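Local coordinates for protein nicotinate phosphoribosyltransferase (Porphyromonas gingivalis, PDB 2IM5) that probably catalyses the ATP-dependent synthesis of nicotinate ribonucleotide from nicotinate and phosphoribosyl diphosphate, a step of NAD biosynthesis, at residues 4-8 and 60-66; 120-125 and 167-171; 218-223 and 353-357; 19-25 and 235-240. One frame throughout, in Å; residues are numbered along the deposited sequence.

Contact 1. Residues 4-8 and 60-66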
loop_
_atom_site.group_PDB
_atom_site.type_symbol
_atom_site.label_atom_id
_atom_site.label_comp_id
_atom_site.label_asym_id
_atom_site.label_seq_id
_atom_site.Cartn_x
_atom_site.Cartn_y
_atom_site.Cartn_z
ATOM N N ILE A 4 -8.948 -11.349 -11.869
ATOM C CA ILE A 4 -9.527 -10.762 -10.661
ATOM C C ILE A 4 -10.981 -11.234 -10.589
ATOM O O ILE A 4 -11.796 -10.887 -11.442
ATOM C CB ILE A 4 -9.493 -9.212 -10.695
ATOM C CG1 ILE A 4 -8.052 -8.711 -10.848
ATOM C CG2 ILE A 4 -10.113 -8.652 -9.421
ATOM C CD1 ILE A 4 -7.117 -9.086 -9.695
ATOM N N ARG A 5 -11.300 -12.025 -9.569
ATOM C CA ARG A 5 -12.647 -12.563 -9.415
ATOM C C ARG A 5 -13.496 -11.882 -8.356
ATOM O O ARG A 5 -14.724 -11.981 -8.382
ATOM C CB ARG A 5 -12.579 -14.063 -9.107
ATOM C CG ARG A 5 -11.993 -14.911 -10.233
ATOM C CD ARG A 5 -12.676 -14.576 -11.554
ATOM N NE ARG A 5 -12.340 -15.512 -12.624
ATOM C CZ ARG A 5 -12.777 -16.765 -12.682
ATOM N NH1 ARG A 5 -13.571 -17.238 -11.725
ATOM N NH2 ARG A 5 -12.424 -17.545 -13.696
ATOM N N SER A 6 -12.852 -11.202 -7.417
ATOM C CA SER A 6 -13.587 -10.520 -6.359
ATOM C C SER A 6 -13.310 -9.026 -6.296
ATOM O O SER A 6 -12.170 -8.580 -6.442
ATOM C CB SER A 6 -13.254 -11.134 -5.001
ATOM O OG SER A 6 -13.787 -10.328 -3.958
ATOM N N ILE A 7 -14.355 -8.250 -6.054
ATOM C CA ILE A 7 -14.179 -6.814 -5.959
ATOM C C ILE A 7 -13.406 -6.490 -4.674
ATOM O O ILE A 7 -12.925 -5.379 -4.498
ATOM C CB ILE A 7 -15.552 -6.094 -5.995
ATOM C CG1 ILE A 7 -15.371 -4.673 -6.523
ATOM C CG2 ILE A 7 -16.183 -6.070 -4.614
ATOM C CD1 ILE A 7 -16.664 -4.040 -7.009
ATOM N N LEU A 8 -13.278 -7.477 -3.784
ATOM C CA LEU A 8 -12.541 -7.296 -2.534
ATOM C C LEU A 8 -11.093 -7.765 -2.663
ATOM O O LEU A 8 -10.316 -7.663 -1.712
ATOM C CB LEU A 8 -13.209 -8.054 -1.383
ATOM C CG LEU A 8 -14.626 -7.671 -0.960
ATOM C CD1 LEU A 8 -14.957 -8.393 0.342
ATOM C CD2 LEU A 8 -14.738 -6.156 -0.780
ATOM N N LEU A 60 -17.096 -7.293 -12.310
ATOM C CA LEU A 60 -17.035 -7.482 -10.866
ATOM C C LEU A 60 -18.122 -6.712 -10.121
ATOM O O LEU A 60 -18.476 -5.588 -10.486
ATOM C CB LEU A 60 -15.668 -7.049 -10.333
ATOM C CG LEU A 60 -14.433 -7.793 -10.849
ATOM C CD1 LEU A 60 -13.183 -7.070 -10.405
ATOM C CD2 LEU A 60 -14.443 -9.227 -10.342
ATOM N N SER A 61 -18.663 -7.328 -9.077
ATOM C CA SER A 61 -19.674 -6.678 -8.259
ATOM C C SER A 61 -19.666 -7.315 -6.878
ATOM O O SER A 61 -19.434 -8.514 -6.730
ATOM C CB SER A 61 -21.067 -6.785 -8.889
ATOM O OG SER A 61 -21.530 -8.115 -8.891
ATOM N N LEU A 62 -19.905 -6.490 -5.870
ATOM C CA LEU A 62 -19.914 -6.930 -4.483
ATOM C C LEU A 62 -20.999 -7.980 -4.264
ATOM O O LEU A 62 -22.153 -7.770 -4.641
ATOM C CB LEU A 62 -20.169 -5.718 -3.580
ATOM C CG LEU A 62 -19.967 -5.886 -2.076
ATOM C CD1 LEU A 62 -18.477 -6.080 -1.774
ATOM C CD2 LEU A 62 -20.516 -4.649 -1.363
ATOM N N THR A 63 -20.638 -9.111 -3.669
ATOM C CA THR A 63 -21.632 -10.145 -3.405
ATOM C C THR A 63 -22.315 -9.814 -2.083
ATOM O O THR A 63 -21.876 -8.924 -1.350
ATOM C CB THR A 63 -21.002 -11.553 -3.281
ATOM O OG1 THR A 63 -20.225 -11.624 -2.084
ATOM C CG2 THR A 63 -20.111 -11.855 -4.475
ATOM N N ARG A 64 -23.389 -10.532 -1.778
ATOM C CA ARG A 64 -24.112 -10.313 -0.533
ATOM C C ARG A 64 -23.239 -10.673 0.675
ATOM O O ARG A 64 -23.224 -9.956 1.673
ATOM C CB ARG A 64 -25.400 -11.140 -0.527
ATOM C CG ARG A 64 -26.400 -10.735 0.549
ATOM C CD ARG A 64 -26.605 -9.213 0.583
ATOM N NE ARG A 64 -26.634 -8.629 -0.760
ATOM C CZ ARG A 64 -26.805 -7.333 -1.017
ATOM N NH1 ARG A 64 -26.968 -6.465 -0.021
ATOM N NH2 ARG A 64 -26.803 -6.899 -2.274
ATOM N N ASP A 65 -22.501 -11.774 0.583
ATOM C CA ASP A 65 -21.636 -12.175 1.687
ATOM C C ASP A 65 -20.512 -11.175 1.902
ATOM O O ASP A 65 -20.136 -10.897 3.041
ATOM C CB ASP A 65 -21.024 -13.560 1.449
ATOM C CG ASP A 65 -22.033 -14.680 1.599
ATOM O OD1 ASP A 65 -23.031 -14.491 2.332
ATOM O OD2 ASP A 65 -21.818 -15.758 0.996
ATOM N N GLU A 66 -19.970 -10.641 0.810
ATOM C CA GLU A 66 -18.888 -9.671 0.923
ATOM C C GLU A 66 -19.399 -8.399 1.582
ATOM O O GLU A 66 -18.716 -7.808 2.411
ATOM C CB GLU A 66 -18.292 -9.367 -0.449
ATOM C CG GLU A 66 -17.655 -10.590 -1.092
ATOM C CD GLU A 66 -17.056 -10.296 -2.455
ATOM O OE1 GLU A 66 -17.680 -9.545 -3.239
ATOM O OE2 GLU A 66 -15.965 -10.832 -2.741
HETATM O O HOH W 1 -17.108 -9.307 -5.775
#
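Leu60 presses its two methyls into the bend of residues 4-8. Leu60 CD1 meets Ile4 CG2 at 3.6 Å, while Leu60 CD2 lies against the backbone oxygens of Ile4 (3.3 Å) and Arg5. Beyond it Ile7 faces the other segment and runs crosswise to Leu62, its CG2 3.7 Å from Leu62 CD1; Leu8 CD2 reaches the same methyl. Leu8 CD1 packs against Glu66 CB at 3.6 Å, the two side chains running antiparallel as they pass. This dense side brings the N-terminal loop ahead of helix 12-24 onto the start of helix 64-73. There Thr63 and Glu66 form a capping box: Glu66 N donates to Thr63 OG1, and Thr63 N to Glu66 OE1. Extended beyond CG, the Glu66 chain carries OE2 to Ser6 OG, which donates to it at 2.5 Å on its syn side, somewhat out of the carboxylate plane. Ser6 OG is gripped again by Leu8 N (2.9 Å), an ST turn. A water accepts from Ile7 N and donates to Ser61 O and to Glu66 OE1, 2.6 Å from the latter. The margin is looser: the Arg5 side chain starts away from residues 60-66 and stays exposed, and partly exposed Ser61 meets Ile7 CD1 only loosely, with its CA at 4.2 Å.

Contact 2. Residues 120-125 and 167-171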
loop_
_atom_site.group_PDB
_atom_site.type_symbol
_atom_site.label_atom_id
_atom_site.label_comp_id
_atom_site.label_asym_id
_atom_site.label_seq_id
_atom_site.Cartn_x
_atom_site.Cartn_y
_atom_site.Cartn_z
ATOM N N GLU A 120 -5.204 0.759 -8.908
ATOM C CA GLU A 120 -3.819 0.414 -8.574
ATOM C C GLU A 120 -3.454 -1.034 -8.261
ATOM O O GLU A 120 -2.735 -1.675 -9.033
ATOM C CB GLU A 120 -3.294 1.279 -7.426
ATOM C CG GLU A 120 -1.780 1.114 -7.226
ATOM C CD GLU A 120 -1.316 1.406 -5.805
ATOM O OE1 GLU A 120 -2.157 1.820 -4.980
ATOM O OE2 GLU A 120 -0.112 1.217 -5.508
ATOM N N THR A 121 -3.917 -1.530 -7.117
ATOM C CA THR A 121 -3.593 -2.883 -6.693
ATOM C C THR A 121 -4.038 -3.980 -7.660
ATOM O O THR A 121 -3.250 -4.859 -7.996
ATOM C CB THR A 121 -4.147 -3.165 -5.271
ATOM O OG1 THR A 121 -3.450 -2.348 -4.318
ATOM C CG2 THR A 121 -3.937 -4.626 -4.889
ATOM N N PRO A 122 -5.303 -3.947 -8.118
ATOM C CA PRO A 122 -5.767 -4.978 -9.052
ATOM C C PRO A 122 -4.927 -5.015 -10.334
ATOM O O PRO A 122 -4.528 -6.086 -10.796
ATOM C CB PRO A 122 -7.212 -4.569 -9.324
ATOM C CG PRO A 122 -7.614 -3.882 -8.055
ATOM C CD PRO A 122 -6.409 -3.051 -7.736
ATOM N N ILE A 123 -4.656 -3.845 -10.908
ATOM C CA ILE A 123 -3.860 -3.780 -12.131
ATOM C C ILE A 123 -2.452 -4.341 -11.946
ATOM O O ILE A 123 -1.965 -5.082 -12.796
ATOM C CB ILE A 123 -3.778 -2.331 -12.680
ATOM C CG1 ILE A 123 -5.148 -1.924 -13.238
ATOM C CG2 ILE A 123 -2.702 -2.232 -13.768
ATOM C CD1 ILE A 123 -5.182 -0.541 -13.883
ATOM N N LEU A 124 -1.799 -4.001 -10.839
ATOM C CA LEU A 124 -0.459 -4.514 -10.595
ATOM C C LEU A 124 -0.493 -6.033 -10.397
ATOM O O LEU A 124 0.369 -6.753 -10.908
ATOM C CB LEU A 124 0.165 -3.828 -9.373
ATOM C CG LEU A 124 0.574 -2.361 -9.578
ATOM C CD1 LEU A 124 0.946 -1.744 -8.243
ATOM C CD2 LEU A 124 1.733 -2.267 -10.562
ATOM N N ALA A 125 -1.493 -6.518 -9.664
ATOM C CA ALA A 125 -1.620 -7.954 -9.417
ATOM C C ALA A 125 -1.891 -8.678 -10.732
ATOM O O ALA A 125 -1.409 -9.784 -10.944
ATOM C CB ALA A 125 -2.751 -8.225 -8.436
ATOM N N MET A 167 0.161 -8.392 -1.939
ATOM C CA MET A 167 -0.741 -8.535 -3.071
ATOM C C MET A 167 -0.248 -7.992 -4.417
ATOM O O MET A 167 -0.223 -8.711 -5.412
ATOM C CB MET A 167 -2.097 -7.910 -2.732
ATOM C CG MET A 167 -2.948 -7.576 -3.945
ATOM S SD MET A 167 -4.711 -7.560 -3.585
ATOM C CE MET A 167 -5.338 -8.081 -5.168
ATOM N N ARG A 168 0.147 -6.727 -4.447
ATOM C CA ARG A 168 0.590 -6.113 -5.689
ATOM C C ARG A 168 1.654 -6.855 -6.493
ATOM O O ARG A 168 1.652 -6.785 -7.721
ATOM C CB ARG A 168 1.041 -4.684 -5.426
ATOM C CG ARG A 168 -0.127 -3.729 -5.270
ATOM C CD ARG A 168 0.343 -2.356 -4.816
ATOM N NE ARG A 168 0.975 -2.448 -3.507
ATOM C CZ ARG A 168 1.585 -1.442 -2.900
ATOM N NH1 ARG A 168 1.648 -0.254 -3.488
ATOM N NH2 ARG A 168 2.134 -1.625 -1.705
ATOM N N ARG A 169 2.550 -7.569 -5.819
ATOM C CA ARG A 169 3.597 -8.302 -6.528
ATOM C C ARG A 169 3.542 -9.813 -6.354
ATOM O O ARG A 169 4.532 -10.502 -6.595
ATOM C CB ARG A 169 4.971 -7.790 -6.102
ATOM C CG ARG A 169 5.229 -6.383 -6.587
ATOM C CD ARG A 169 6.597 -5.886 -6.195
ATOM N NE ARG A 169 6.770 -4.508 -6.632
ATOM C CZ ARG A 169 7.886 -3.812 -6.459
ATOM N NH1 ARG A 169 8.929 -4.371 -5.856
ATOM N NH2 ARG A 169 7.959 -2.557 -6.886
ATOM N N ARG A 170 2.388 -10.325 -5.939
ATOM C CA ARG A 170 2.225 -11.760 -5.747
ATOM C C ARG A 170 2.473 -12.502 -7.068
ATOM O O ARG A 170 2.287 -11.936 -8.148
ATOM C CB ARG A 170 0.812 -12.057 -5.253
ATOM C CG ARG A 170 -0.284 -11.752 -6.270
ATOM C CD ARG A 170 -1.668 -11.873 -5.640
ATOM N NE ARG A 170 -2.746 -11.629 -6.596
ATOM C CZ ARG A 170 -4.014 -11.430 -6.247
ATOM N NH1 ARG A 170 -4.359 -11.449 -4.963
ATOM N NH2 ARG A 170 -4.933 -11.202 -7.176
ATOM N N PHE A 171 2.895 -13.762 -6.978
ATOM C CA PHE A 171 3.129 -14.562 -8.174
ATOM C C PHE A 171 1.775 -14.771 -8.845
ATOM O O PHE A 171 1.651 -14.691 -10.064
ATOM C CB PHE A 171 3.739 -15.921 -7.807
ATOM C CG PHE A 171 4.079 -16.777 -9.003
ATOM C CD1 PHE A 171 5.303 -16.637 -9.656
ATOM C CD2 PHE A 171 3.168 -17.709 -9.486
ATOM C CE1 PHE A 171 5.610 -17.420 -10.773
ATOM C CE2 PHE A 171 3.464 -18.494 -10.602
ATOM C CZ PHE A 171 4.688 -18.348 -11.244
HETATM O O HOH W 2 -3.052 -11.741 -9.504
#
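Thr121 and Met167 make the tightest apolar meeting, crossing at about a right angle with Thr121 CG2 3.3 Å from Met167 CG, closer than usual for two carbons. Met167 CE continues to Ala125 CB (4.2 Å). Alongside, the aliphatic part of Arg168 runs beside Leu124 in the same direction, Leu124 CD1 touching Arg168 CD at 3.5 Å. The ionic link lies at the far end of that arginine: a bend at chi3 (-62°) turns its guanidinium toward Glu120, and Arg168 NH1 donates to Glu120 OE2 at 3.1 Å. The bond is bent, 142° at the hydrogen, and the carboxylate and guanidinium planes stand nearly perpendicular (87°). The other oxygen of Glu120 is held by Lys14 and Tyr13 of helix 12-24, and Thr121 OG1 by Asp11. Water joins the segments at Arg170, whose NE donates to a water that donates in turn to Ala125 O (2.9 Å). Residues 167-170 make a type I beta turn between strand 162-164 and helix 173-186, set against the start of helix 120-134. Buried Arg170, salt-bridged to Glu176 and Asp9, is probably well compensated, while partly exposed Arg168 leans on one bent bond to Glu120; aliphatic contacts of Thr121, Leu124, Met167 and Arg168 supply the close fit.

Contact 3. Residues 218-223 and 353-357; sequences FHGAIY and KCKMT
A helix-on-sheet contact joins the end of helix 213-223 to the end of strand 347-355 in the antiparallel sheet, the short axes 8.5 Å apart and 55° from parallel. Cys354 directs its sulfur at the helix, its chi1 of 57° placing SG between the backbone N and the carbonyl carbon. Cys354 SG lies 3.6 Å from Ala221 CB and equally close to Phe218 CD1; it meets the Phe218 ring obliquely, in a sulfur-aromatic contact 4.7 Å from the centroid. Ile222 CG1 lies over one face of that ring, toward its rim, and Ile222 CD1 reaches past to the backbone between Lys355 and Met356. Met356, bent at chi2 and chi3, brings its CE to Ile222 CG2 (3.5 Å) and to Tyr223 OH, crossing both side chains at about a right angle. No hydrogen bond links the segments. Strand 363-364 borders this strand through the backbone of Cys354 and His363, with His363 also touching Ala221 and Ile222; strand 29-36 lies on its other side, and Phe25 after helix 12-24 meets Phe218 edge-to-face.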
loop_
_atom_site.group_PDB
_atom_site.type_symbol
_atom_site.label_atom_id
_atom_site.label_comp_id
_atom_site.label_asym_id
_atom_site.label_seq_id
_atom_site.Cartn_x
_atom_site.Cartn_y
_atom_site.Cartn_z
ATOM N N PHE A 218 -1.299 13.729 -2.239
ATOM C CA PHE A 218 -2.420 14.499 -2.761
ATOM C C PHE A 218 -2.439 15.834 -2.019
ATOM O O PHE A 218 -2.549 16.893 -2.635
ATOM C CB PHE A 218 -3.735 13.753 -2.533
ATOM C CG PHE A 218 -4.955 14.558 -2.869
ATOM C CD1 PHE A 218 -5.287 14.824 -4.196
ATOM C CD2 PHE A 218 -5.770 15.070 -1.856
ATOM C CE1 PHE A 218 -6.414 15.587 -4.512
ATOM C CE2 PHE A 218 -6.898 15.835 -2.163
ATOM C CZ PHE A 218 -7.223 16.093 -3.489
ATOM N N HIS A 219 -2.305 15.772 -0.692
ATOM C CA HIS A 219 -2.322 16.976 0.132
ATOM C C HIS A 219 -1.138 17.884 -0.181
ATOM O O HIS A 219 -1.257 19.107 -0.139
ATOM C CB HIS A 219 -2.339 16.593 1.619
ATOM C CG HIS A 219 -3.660 16.057 2.083
ATOM N ND1 HIS A 219 -4.615 16.847 2.686
ATOM C CD2 HIS A 219 -4.205 14.820 1.988
ATOM C CE1 HIS A 219 -5.689 16.121 2.942
ATOM N NE2 HIS A 219 -5.466 14.888 2.528
ATOM N N GLY A 220 0.006 17.288 -0.503
ATOM C CA GLY A 220 1.167 18.093 -0.825
ATOM C C GLY A 220 0.966 18.854 -2.126
ATOM O O GLY A 220 1.366 20.006 -2.257
ATOM N N ALA A 221 0.333 18.206 -3.095
ATOM C CA ALA A 221 0.084 18.823 -4.390
ATOM C C ALA A 221 -0.964 19.924 -4.312
ATOM O O ALA A 221 -0.833 20.953 -4.968
ATOM C CB ALA A 221 -0.358 17.763 -5.391
ATOM N N ILE A 222 -2.000 19.706 -3.506
ATOM C CA ILE A 222 -3.074 20.683 -3.358
ATOM C C ILE A 222 -2.788 21.790 -2.339
ATOM O O ILE A 222 -2.978 22.966 -2.635
ATOM C CB ILE A 222 -4.404 19.983 -2.952
ATOM C CG1 ILE A 222 -4.761 18.904 -3.971
ATOM C CG2 ILE A 222 -5.521 21.001 -2.847
ATOM C CD1 ILE A 222 -4.861 19.404 -5.411
ATOM N N TYR A 223 -2.339 21.411 -1.143
ATOM C CA TYR A 223 -2.074 22.377 -0.076
ATOM C C TYR A 223 -0.635 22.863 0.074
ATOM O O TYR A 223 -0.371 23.767 0.855
ATOM C CB TYR A 223 -2.535 21.797 1.256
ATOM C CG TYR A 223 -4.002 21.488 1.290
ATOM C CD1 TYR A 223 -4.948 22.510 1.304
ATOM C CD2 TYR A 223 -4.454 20.173 1.276
ATOM C CE1 TYR A 223 -6.311 22.228 1.299
ATOM C CE2 TYR A 223 -5.814 19.878 1.271
ATOM C CZ TYR A 223 -6.735 20.910 1.281
ATOM O OH TYR A 223 -8.079 20.628 1.261
ATOM N N LYS A 353 -0.282 12.979 -10.751
ATOM C CA LYS A 353 -0.787 14.346 -10.704
ATOM C C LYS A 353 -2.256 14.335 -10.300
ATOM O O LYS A 353 -2.934 13.306 -10.415
ATOM C CB LYS A 353 -0.612 15.030 -12.060
ATOM C CG LYS A 353 -1.404 14.405 -13.184
ATOM C CD LYS A 353 -1.203 15.174 -14.485
ATOM C CE LYS A 353 -2.082 14.613 -15.589
ATOM N NZ LYS A 353 -1.884 15.322 -16.879
ATOM N N CYS A 354 -2.740 15.479 -9.833
ATOM C CA CYS A 354 -4.117 15.595 -9.393
ATOM C C CYS A 354 -4.595 17.039 -9.449
ATOM O O CYS A 354 -3.820 17.961 -9.710
ATOM C CB CYS A 354 -4.235 15.096 -7.952
ATOM S SG CYS A 354 -3.150 15.973 -6.799
ATOM N N LYS A 355 -5.883 17.214 -9.200
ATOM C CA LYS A 355 -6.506 18.529 -9.171
ATOM C C LYS A 355 -7.677 18.442 -8.197
ATOM O O LYS A 355 -8.221 17.360 -7.977
ATOM C CB LYS A 355 -6.983 18.934 -10.566
ATOM C CG LYS A 355 -7.886 17.932 -11.234
ATOM C CD LYS A 355 -8.489 18.496 -12.514
ATOM C CE LYS A 355 -7.440 18.884 -13.526
ATOM N NZ LYS A 355 -8.071 19.441 -14.761
ATOM N N MET A 356 -8.053 19.576 -7.606
ATOM C CA MET A 356 -9.139 19.625 -6.632
ATOM C C MET A 356 -10.524 19.446 -7.263
ATOM O O MET A 356 -11.415 18.835 -6.676
ATOM C CB MET A 356 -9.094 20.956 -5.873
ATOM C CG MET A 356 -10.012 20.986 -4.666
ATOM S SD MET A 356 -9.474 19.818 -3.387
ATOM C CE MET A 356 -8.979 20.973 -2.129
ATOM N N THR A 357 -10.703 19.989 -8.458
ATOM C CA THR A 357 -11.976 19.893 -9.168
ATOM C C THR A 357 -11.655 19.861 -10.651
ATOM O O THR A 357 -10.509 20.059 -11.048
ATOM C CB THR A 357 -12.891 21.124 -8.907
ATOM O OG1 THR A 357 -12.292 22.287 -9.487
ATOM C CG2 THR A 357 -13.073 21.370 -7.418
#

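Contact 4. Residues 19-25 and 235-240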
loop_
_atom_site.group_PDB
_atom_site.type_symbol
_atom_site.label_atom_id
_atom_site.label_comp_id
_atom_site.label_asym_id
_atom_site.label_seq_id
_atom_site.Cartn_x
_atom_site.Cartn_y
_atom_site.Cartn_z
ATOM N N TYR A 19 -12.632 5.999 0.547
ATOM C CA TYR A 19 -13.730 6.653 1.259
ATOM C C TYR A 19 -13.294 8.039 1.705
ATOM O O TYR A 19 -14.078 8.988 1.664
ATOM C CB TYR A 19 -14.188 5.839 2.474
ATOM C CG TYR A 19 -15.161 6.609 3.341
ATOM C CD1 TYR A 19 -16.334 7.130 2.805
ATOM C CD2 TYR A 19 -14.868 6.889 4.677
ATOM C CE1 TYR A 19 -17.186 7.924 3.569
ATOM C CE2 TYR A 19 -15.716 7.682 5.452
ATOM C CZ TYR A 19 -16.867 8.198 4.891
ATOM O OH TYR A 19 -17.693 8.995 5.643
ATOM N N ALA A 20 -12.041 8.166 2.128
ATOM C CA ALA A 20 -11.539 9.472 2.542
ATOM C C ALA A 20 -11.683 10.458 1.375
ATOM O O ALA A 20 -12.090 11.602 1.581
ATOM C CB ALA A 20 -10.084 9.375 2.985
ATOM N N TYR A 21 -11.347 10.024 0.157
ATOM C CA TYR A 21 -11.489 10.908 -1.011
ATOM C C TYR A 21 -12.976 11.189 -1.284
ATOM O O TYR A 21 -13.371 12.325 -1.551
ATOM C CB TYR A 21 -10.907 10.280 -2.283
ATOM C CG TYR A 21 -9.406 10.120 -2.330
ATOM C CD1 TYR A 21 -8.557 11.172 -1.996
ATOM C CD2 TYR A 21 -8.837 8.932 -2.782
ATOM C CE1 TYR A 21 -7.169 11.045 -2.117
ATOM C CE2 TYR A 21 -7.455 8.789 -2.908
ATOM C CZ TYR A 21 -6.626 9.846 -2.577
ATOM O OH TYR A 21 -5.267 9.702 -2.725
ATOM N N ALA A 22 -13.788 10.137 -1.222
ATOM C CA ALA A 22 -15.218 10.255 -1.483
ATOM C C ALA A 22 -15.906 11.225 -0.526
ATOM O O ALA A 22 -16.855 11.920 -0.904
ATOM C CB ALA A 22 -15.872 8.886 -1.400
ATOM N N LYS A 23 -15.431 11.276 0.713
ATOM C CA LYS A 23 -16.032 12.167 1.692
ATOM C C LYS A 23 -15.544 13.598 1.583
ATOM O O LYS A 23 -16.342 14.528 1.471
ATOM C CB LYS A 23 -15.754 11.691 3.118
ATOM C CG LYS A 23 -16.330 12.651 4.165
ATOM C CD LYS A 23 -15.927 12.318 5.585
ATOM C CE LYS A 23 -16.647 13.253 6.564
ATOM N NZ LYS A 23 -16.196 13.068 7.968
ATOM N N LEU A 24 -14.225 13.770 1.613
ATOM C CA LEU A 24 -13.639 15.100 1.581
ATOM C C LEU A 24 -13.262 15.697 0.231
ATOM O O LEU A 24 -13.248 16.921 0.096
ATOM C CB LEU A 24 -12.417 15.137 2.501
ATOM C CG LEU A 24 -12.650 14.776 3.977
ATOM C CD1 LEU A 24 -11.286 14.759 4.702
ATOM C CD2 LEU A 24 -13.594 15.809 4.638
ATOM N N PHE A 25 -12.970 14.861 -0.763
ATOM C CA PHE A 25 -12.574 15.361 -2.083
ATOM C C PHE A 25 -13.294 14.646 -3.228
ATOM O O PHE A 25 -12.657 14.167 -4.171
ATOM C CB PHE A 25 -11.063 15.185 -2.250
ATOM C CG PHE A 25 -10.267 15.770 -1.124
ATOM C CD1 PHE A 25 -10.162 17.152 -0.971
ATOM C CD2 PHE A 25 -9.668 14.943 -0.182
ATOM C CE1 PHE A 25 -9.472 17.704 0.122
ATOM C CE2 PHE A 25 -8.975 15.481 0.909
ATOM C CZ PHE A 25 -8.879 16.865 1.062
ATOM N N ASP A 235 -7.181 15.620 8.196
ATOM C CA ASP A 235 -8.255 15.116 7.351
ATOM C C ASP A 235 -8.520 13.640 7.629
ATOM O O ASP A 235 -9.667 13.197 7.610
ATOM C CB ASP A 235 -7.925 15.334 5.865
ATOM C CG ASP A 235 -8.027 16.802 5.458
ATOM O OD1 ASP A 235 -8.555 17.604 6.260
ATOM O OD2 ASP A 235 -7.596 17.164 4.342
ATOM N N TRP A 236 -7.462 12.877 7.899
ATOM C CA TRP A 236 -7.630 11.457 8.189
ATOM C C TRP A 236 -8.438 11.290 9.481
ATOM O O TRP A 236 -9.286 10.394 9.599
ATOM C CB TRP A 236 -6.262 10.783 8.325
ATOM C CG TRP A 236 -6.324 9.283 8.357
ATOM C CD1 TRP A 236 -6.195 8.484 9.449
ATOM C CD2 TRP A 236 -6.507 8.405 7.236
ATOM N NE1 TRP A 236 -6.283 7.158 9.085
ATOM C CE2 TRP A 236 -6.473 7.081 7.732
ATOM C CE3 TRP A 236 -6.696 8.608 5.861
ATOM C CZ2 TRP A 236 -6.619 5.966 6.904
ATOM C CZ3 TRP A 236 -6.840 7.495 5.034
ATOM C CH2 TRP A 236 -6.799 6.191 5.558
ATOM N N ILE A 237 -8.170 12.156 10.448
ATOM C CA ILE A 237 -8.880 12.120 11.720
ATOM C C ILE A 237 -10.340 12.513 11.501
ATOM O O ILE A 237 -11.252 11.940 12.111
ATOM C CB ILE A 237 -8.237 13.087 12.731
ATOM C CG1 ILE A 237 -6.841 12.578 13.103
ATOM C CG2 ILE A 237 -9.123 13.224 13.972
ATOM C CD1 ILE A 237 -5.990 13.608 13.811
ATOM N N ASN A 238 -10.567 13.489 10.628
ATOM C CA ASN A 238 -11.936 13.907 10.334
ATOM C C ASN A 238 -12.710 12.730 9.762
ATOM O O ASN A 238 -13.879 12.525 10.080
ATOM C CB ASN A 238 -11.943 15.057 9.324
ATOM C CG ASN A 238 -13.351 15.413 8.840
ATOM O OD1 ASN A 238 -13.952 14.699 8.026
ATOM N ND2 ASN A 238 -13.884 16.518 9.350
ATOM N N VAL A 239 -12.049 11.943 8.924
ATOM C CA VAL A 239 -12.706 10.808 8.307
ATOM C C VAL A 239 -12.895 9.610 9.237
ATOM O O VAL A 239 -13.982 9.038 9.298
ATOM C CB VAL A 239 -11.923 10.341 7.048
ATOM C CG1 VAL A 239 -12.582 9.106 6.433
ATOM C CG2 VAL A 239 -11.850 11.479 6.024
ATOM N N TYR A 240 -11.854 9.244 9.979
ATOM C CA TYR A 240 -11.932 8.055 10.817
ATOM C C TYR A 240 -11.988 8.226 12.322
ATOM O O TYR A 240 -11.988 7.239 13.053
ATOM C CB TYR A 240 -10.797 7.100 10.418
ATOM C CG TYR A 240 -10.993 6.568 9.011
ATOM C CD1 TYR A 240 -12.076 5.748 8.707
ATOM C CD2 TYR A 240 -10.140 6.941 7.970
ATOM C CE1 TYR A 240 -12.310 5.317 7.410
ATOM C CE2 TYR A 240 -10.370 6.511 6.666
ATOM C CZ TYR A 240 -11.458 5.701 6.399
ATOM O OH TYR A 240 -11.707 5.261 5.126
HETATM O O HOH W 3 -16.394 10.314 8.601
#
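Val239 is the knob at the centre, seated among Tyr19, Ala20, Lys23 and Leu24 of the crossing helix. Its CG2 rests on Leu24 CD1 at 3.6 Å and, more loosely, on Ala20 CB; its CG1 meets Tyr19 CE2 at 3.6 Å. The short axes of 19-24 and 235-240 pass 10.0 Å apart at 91°, so these segments cross nearly at right angles. Around this centre Tyr240 OH lies in the plane of the Tyr19 ring at its edge, 3.6 Å from Tyr19 CD2, and this hydroxyl bonds to Thr16 O. Leu24 CD1 also packs on Asp235 CB. Asp235 OD2 in turn stands at the edge of the Phe25 ring, 3.5 Å from Phe25 CZ. At the outer margin Lys23, fully extended from a first torsion of 178°, spans Val239 to the polar groups. Lys23 NZ donates to Asn238 OD1 at 2.8 Å from above the carbonyl plane, weakly to Asn238 O, and to a water that donates to Val239 O (2.8 Å). The ammonium thus draws on the Asn238 side chain, weakly on its carbonyl, and through water on Val239 O, where the partial negative charge of the carboxy-terminal end of helix 228-240 would probably stabilise it.

Contacts 1 and 2 are largely buried and touch through Ile4, which packs on Arg170 and Pro122; contact 2 is the more central, its centre about 10 Å from that of the chain, against about 20 Å for peripheral contact 1. Both draw on carboxylates, and contact 2 adds an ionic link. Contacts 3 and 4 are only partly buried and meet at Phe25, whose ring lies against Phe218, Tyr223 and Met356. They share no helix, yet helices 213-223 and 228-240 follow each other in the chain. Contact 3 has no cross-segment hydrogen bond and relies on sulfur and rings, whereas contact 4 keeps a lysine at its outer, polar edge and, like contacts 1 and 2, a bridging water.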